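Local coordinates for beta sliding clamp (Caulobacter crescentus, PDB 5WCE), which probably encircles DNA as a ring-shaped head-to-tail homodimer and tethers DNA polymerases and other proteins to it, conferring processivity, at residues 161-166 against 253-258. Sequence-based numbering, arbitrary orientation.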
ATOM      1  N   TYR A 161     -21.298  19.454  -1.204  1.00 47.06           N
ATOM      2  CA  TYR A 161     -21.765  20.133  -0.017  1.00 43.51           C
ATOM      3  C   TYR A 161     -20.673  21.073   0.442  1.00 39.25           C
ATOM      4  O   TYR A 161     -19.481  20.835   0.231  1.00 35.74           O
ATOM      5  CB  TYR A 161     -22.083  19.084   1.056  1.00 41.74           C
ATOM      6  CG  TYR A 161     -22.803  19.548   2.299  1.00 41.18           C
ATOM      7  CD1 TYR A 161     -23.989  20.289   2.227  1.00 42.29           C
ATOM      8  CD2 TYR A 161     -22.319  19.218   3.570  1.00 39.66           C
ATOM      9  CE1 TYR A 161     -24.662  20.692   3.379  1.00 41.35           C
ATOM     10  CE2 TYR A 161     -22.974  19.618   4.720  1.00 39.44           C
ATOM     11  CZ  TYR A 161     -24.138  20.362   4.626  1.00 41.32           C
ATOM     12  OH  TYR A 161     -24.771  20.726   5.806  1.00 40.68           O
ATOM     13  N   TYR A 162     -21.093  22.138   1.091  1.00 41.04           N
ATOM     14  CA  TYR A 162     -20.145  23.143   1.571  1.00 42.67           C
ATOM     15  C   TYR A 162     -19.037  22.624   2.507  1.00 41.04           C
ATOM     16  O   TYR A 162     -17.969  23.241   2.592  1.00 45.17           O
ATOM     17  CB  TYR A 162     -20.874  24.384   2.106  1.00 44.50           C
ATOM     18  CG  TYR A 162     -21.944  24.179   3.198  1.00 45.76           C
ATOM     19  CD1 TYR A 162     -21.596  23.645   4.441  1.00 45.25           C
ATOM     20  CD2 TYR A 162     -23.283  24.567   2.992  1.00 48.25           C
ATOM     21  CE1 TYR A 162     -22.539  23.483   5.450  1.00 47.70           C
ATOM     22  CE2 TYR A 162     -24.251  24.401   3.986  1.00 49.69           C
ATOM     23  CZ  TYR A 162     -23.882  23.864   5.220  1.00 49.85           C
ATOM     24  OH  TYR A 162     -24.826  23.716   6.218  1.00 51.17           O
ATOM     25  N   LEU A 163     -19.225  21.463   3.143  1.00 37.95           N
ATOM     26  CA  LEU A 163     -18.142  20.845   3.958  1.00 35.71           C
ATOM     27  C   LEU A 163     -17.022  20.119   3.210  1.00 31.17           C
ATOM     28  O   LEU A 163     -16.002  19.795   3.816  1.00 28.10           O
ATOM     29  CB  LEU A 163     -18.740  19.887   4.981  1.00 37.18           C
ATOM     30  CG  LEU A 163     -19.788  20.519   5.899  1.00 40.31           C
ATOM     31  CD1 LEU A 163     -20.081  19.608   7.060  1.00 42.19           C
ATOM     32  CD2 LEU A 163     -19.416  21.884   6.459  1.00 42.05           C
ATOM     33  N   ASN A 164     -17.187  19.866   1.899  1.00 27.99           N
ATOM     34  CA  ASN A 164     -16.256  19.027   1.177  1.00 27.59           C
ATOM     35  C   ASN A 164     -15.178  19.879   0.503  1.00 24.44           C
ATOM     36  O   ASN A 164     -14.674  19.511  -0.533  1.00 22.85           O
ATOM     37  CB  ASN A 164     -16.975  18.131   0.138  1.00 30.04           C
ATOM     38  CG  ASN A 164     -18.157  17.366   0.746  1.00 32.92           C
ATOM     39  OD1 ASN A 164     -18.220  17.170   1.962  1.00 33.81           O
ATOM     40  ND2 ASN A 164     -19.119  16.990  -0.087  1.00 33.04           N
ATOM     41  N   GLY A 165     -14.809  21.004   1.108  1.00 22.90           N
ATOM     42  CA  GLY A 165     -13.639  21.736   0.660  1.00 22.01           C
ATOM     43  C   GLY A 165     -13.104  22.656   1.742  1.00 22.24           C
ATOM     44  O   GLY A 165     -13.604  22.655   2.873  1.00 23.41           O
ATOM     45  N   LEU A 166     -12.089  23.428   1.379  1.00 20.30           N
ATOM     46  CA  LEU A 166     -11.312  24.218   2.321  1.00 19.34           C
ATOM     47  C   LEU A 166     -11.696  25.670   2.135  1.00 20.72           C
ATOM     48  O   LEU A 166     -11.599  26.182   1.016  1.00 19.93           O
ATOM     49  CB  LEU A 166      -9.823  23.994   2.058  1.00 19.10           C
ATOM     50  CG  LEU A 166      -8.847  24.719   3.016  1.00 18.67           C
ATOM     51  CD1 LEU A 166      -8.950  24.085   4.395  1.00 18.85           C
ATOM     52  CD2 LEU A 166      -7.432  24.602   2.476  1.00 18.29           C
ATOM     53  N   ALA A 253     -22.637  28.922   0.970  1.00 51.02           N
ATOM     54  CA  ALA A 253     -22.250  29.718   2.118  1.00 49.99           C
ATOM     55  C   ALA A 253     -21.598  28.758   3.070  1.00 44.98           C
ATOM     56  O   ALA A 253     -22.236  27.848   3.599  1.00 46.78           O
ATOM     57  CB  ALA A 253     -23.469  30.378   2.765  1.00 51.87           C
ATOM     58  N   PHE A 254     -20.314  28.962   3.292  1.00 40.66           N
ATOM     59  CA  PHE A 254     -19.626  28.216   4.316  1.00 37.29           C
ATOM     60  C   PHE A 254     -20.235  28.581   5.676  1.00 37.84           C
ATOM     61  O   PHE A 254     -20.559  29.720   5.893  1.00 36.28           O
ATOM     62  CB  PHE A 254     -18.133  28.534   4.298  1.00 34.51           C
ATOM     63  CG  PHE A 254     -17.300  27.492   4.956  1.00 33.14           C
ATOM     64  CD1 PHE A 254     -17.048  26.280   4.326  1.00 30.31           C
ATOM     65  CD2 PHE A 254     -16.787  27.696   6.232  1.00 32.12           C
ATOM     66  CE1 PHE A 254     -16.295  25.303   4.927  1.00 29.17           C
ATOM     67  CE2 PHE A 254     -16.000  26.722   6.815  1.00 30.06           C
ATOM     68  CZ  PHE A 254     -15.777  25.508   6.158  1.00 27.75           C
ATOM     69  N   PRO A 255     -20.347  27.610   6.604  1.00 38.87           N
ATOM     70  CA  PRO A 255     -20.998  27.955   7.871  1.00 39.50           C
ATOM     71  C   PRO A 255     -20.273  29.039   8.668  1.00 38.34           C
ATOM     72  O   PRO A 255     -19.070  29.283   8.474  1.00 38.09           O
ATOM     73  CB  PRO A 255     -21.022  26.628   8.637  1.00 39.46           C
ATOM     74  CG  PRO A 255     -20.083  25.728   7.916  1.00 40.36           C
ATOM     75  CD  PRO A 255     -20.153  26.151   6.478  1.00 39.41           C
ATOM     76  N   ASP A 256     -21.028  29.709   9.519  1.00 39.24           N
ATOM     77  CA  ASP A 256     -20.487  30.705  10.443  1.00 40.24           C
ATOM     78  C   ASP A 256     -19.641  29.976  11.519  1.00 37.78           C
ATOM     79  O   ASP A 256     -20.061  29.859  12.671  1.00 38.17           O
ATOM     80  CB  ASP A 256     -21.628  31.546  11.058  1.00 42.43           C
ATOM     81  CG  ASP A 256     -21.123  32.726  11.901  1.00 43.95           C
ATOM     82  OD1 ASP A 256     -19.898  32.948  12.026  1.00 42.80           O
ATOM     83  OD2 ASP A 256     -21.975  33.413  12.498  1.00 48.00           O
ATOM     84  N   TYR A 257     -18.445  29.523  11.120  1.00 34.57           N
ATOM     85  CA  TYR A 257     -17.558  28.770  11.974  1.00 33.70           C
ATOM     86  C   TYR A 257     -17.093  29.567  13.184  1.00 36.31           C
ATOM     87  O   TYR A 257     -16.765  28.951  14.208  1.00 34.52           O
ATOM     88  CB  TYR A 257     -16.333  28.222  11.183  1.00 31.93           C
ATOM     89  CG  TYR A 257     -15.392  29.303  10.791  1.00 30.66           C
ATOM     90  CD1 TYR A 257     -14.455  29.769  11.685  1.00 29.60           C
ATOM     91  CD2 TYR A 257     -15.465  29.912   9.541  1.00 30.82           C
ATOM     92  CE1 TYR A 257     -13.591  30.797  11.358  1.00 29.95           C
ATOM     93  CE2 TYR A 257     -14.596  30.941   9.217  1.00 30.22           C
ATOM     94  CZ  TYR A 257     -13.656  31.374  10.127  1.00 30.38           C
ATOM     95  OH  TYR A 257     -12.826  32.414   9.830  1.00 31.08           O
ATOM     96  N   MET A 258     -17.054  30.905  13.096  1.00 39.33           N
ATOM     97  CA  MET A 258     -16.708  31.718  14.275  1.00 45.76           C
ATOM     98  C   MET A 258     -17.620  31.405  15.490  1.00 46.17           C
ATOM     99  O   MET A 258     -17.161  31.466  16.623  1.00 45.23           O
ATOM    100  CB  MET A 258     -16.654  33.213  13.937  1.00 49.72           C
ATOM    101  CG  MET A 258     -15.444  33.526  13.043  1.00 52.42           C
ATOM    102  SD  MET A 258     -15.447  35.151  12.266  1.00 62.67           S
ATOM    103  CE  MET A 258     -14.462  34.848  10.815  1.00 59.23           C
TER
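Y162 and L163, the central residues of a type I beta turn that runs from Y161 to N164 and leads into the first long strand of the clamp's central domain, meet A253, F254 and P255 of the loop that follows the last strand of that domain, and the pair illustrates how a turn and a distant loop can be joined by a few aromatic and apolar side chains. The turn is closed by N164 N to Y161 O (3.0 Å), and from its two central positions both side chains can reach the loop. At 54°, chi1 of Y162 turns CG into the space flanked by its own N and C, which brings the ring up against the loop. The carbonyl oxygen of A253 lies over one face of this ring, 3.5 Å from CD2, while CD of P255 approaches CD1 obliquely at 3.5 Å. Within the turn, CE1 of Y161 lies above one face of the Y162 ring, toward its rim, and so backs the ring without touching the loop. L163 extends the apolar patch more loosely, its CD2 standing 4.2 Å from CG of P255. F254 starts away from the turn, yet its ring comes back to it: Y162 O sits near the ring plane, at the edge, 3.5 Å from CE1. With polar contacts limited to carbonyl oxygens against carbon, van der Waals packing carries the join. Were Y162 an alanine, P255 CD and the A253 carbonyl would probably lose the ring they lie against, opening a gap between turn and loop. Around this surface contact, F254 stacks on Y167 of strand 165-173 and touches V182 of strand 176-184, L163 packs on T184 of that same strand, and the N164 backbone bonds to R210 at the start of helix 210-220.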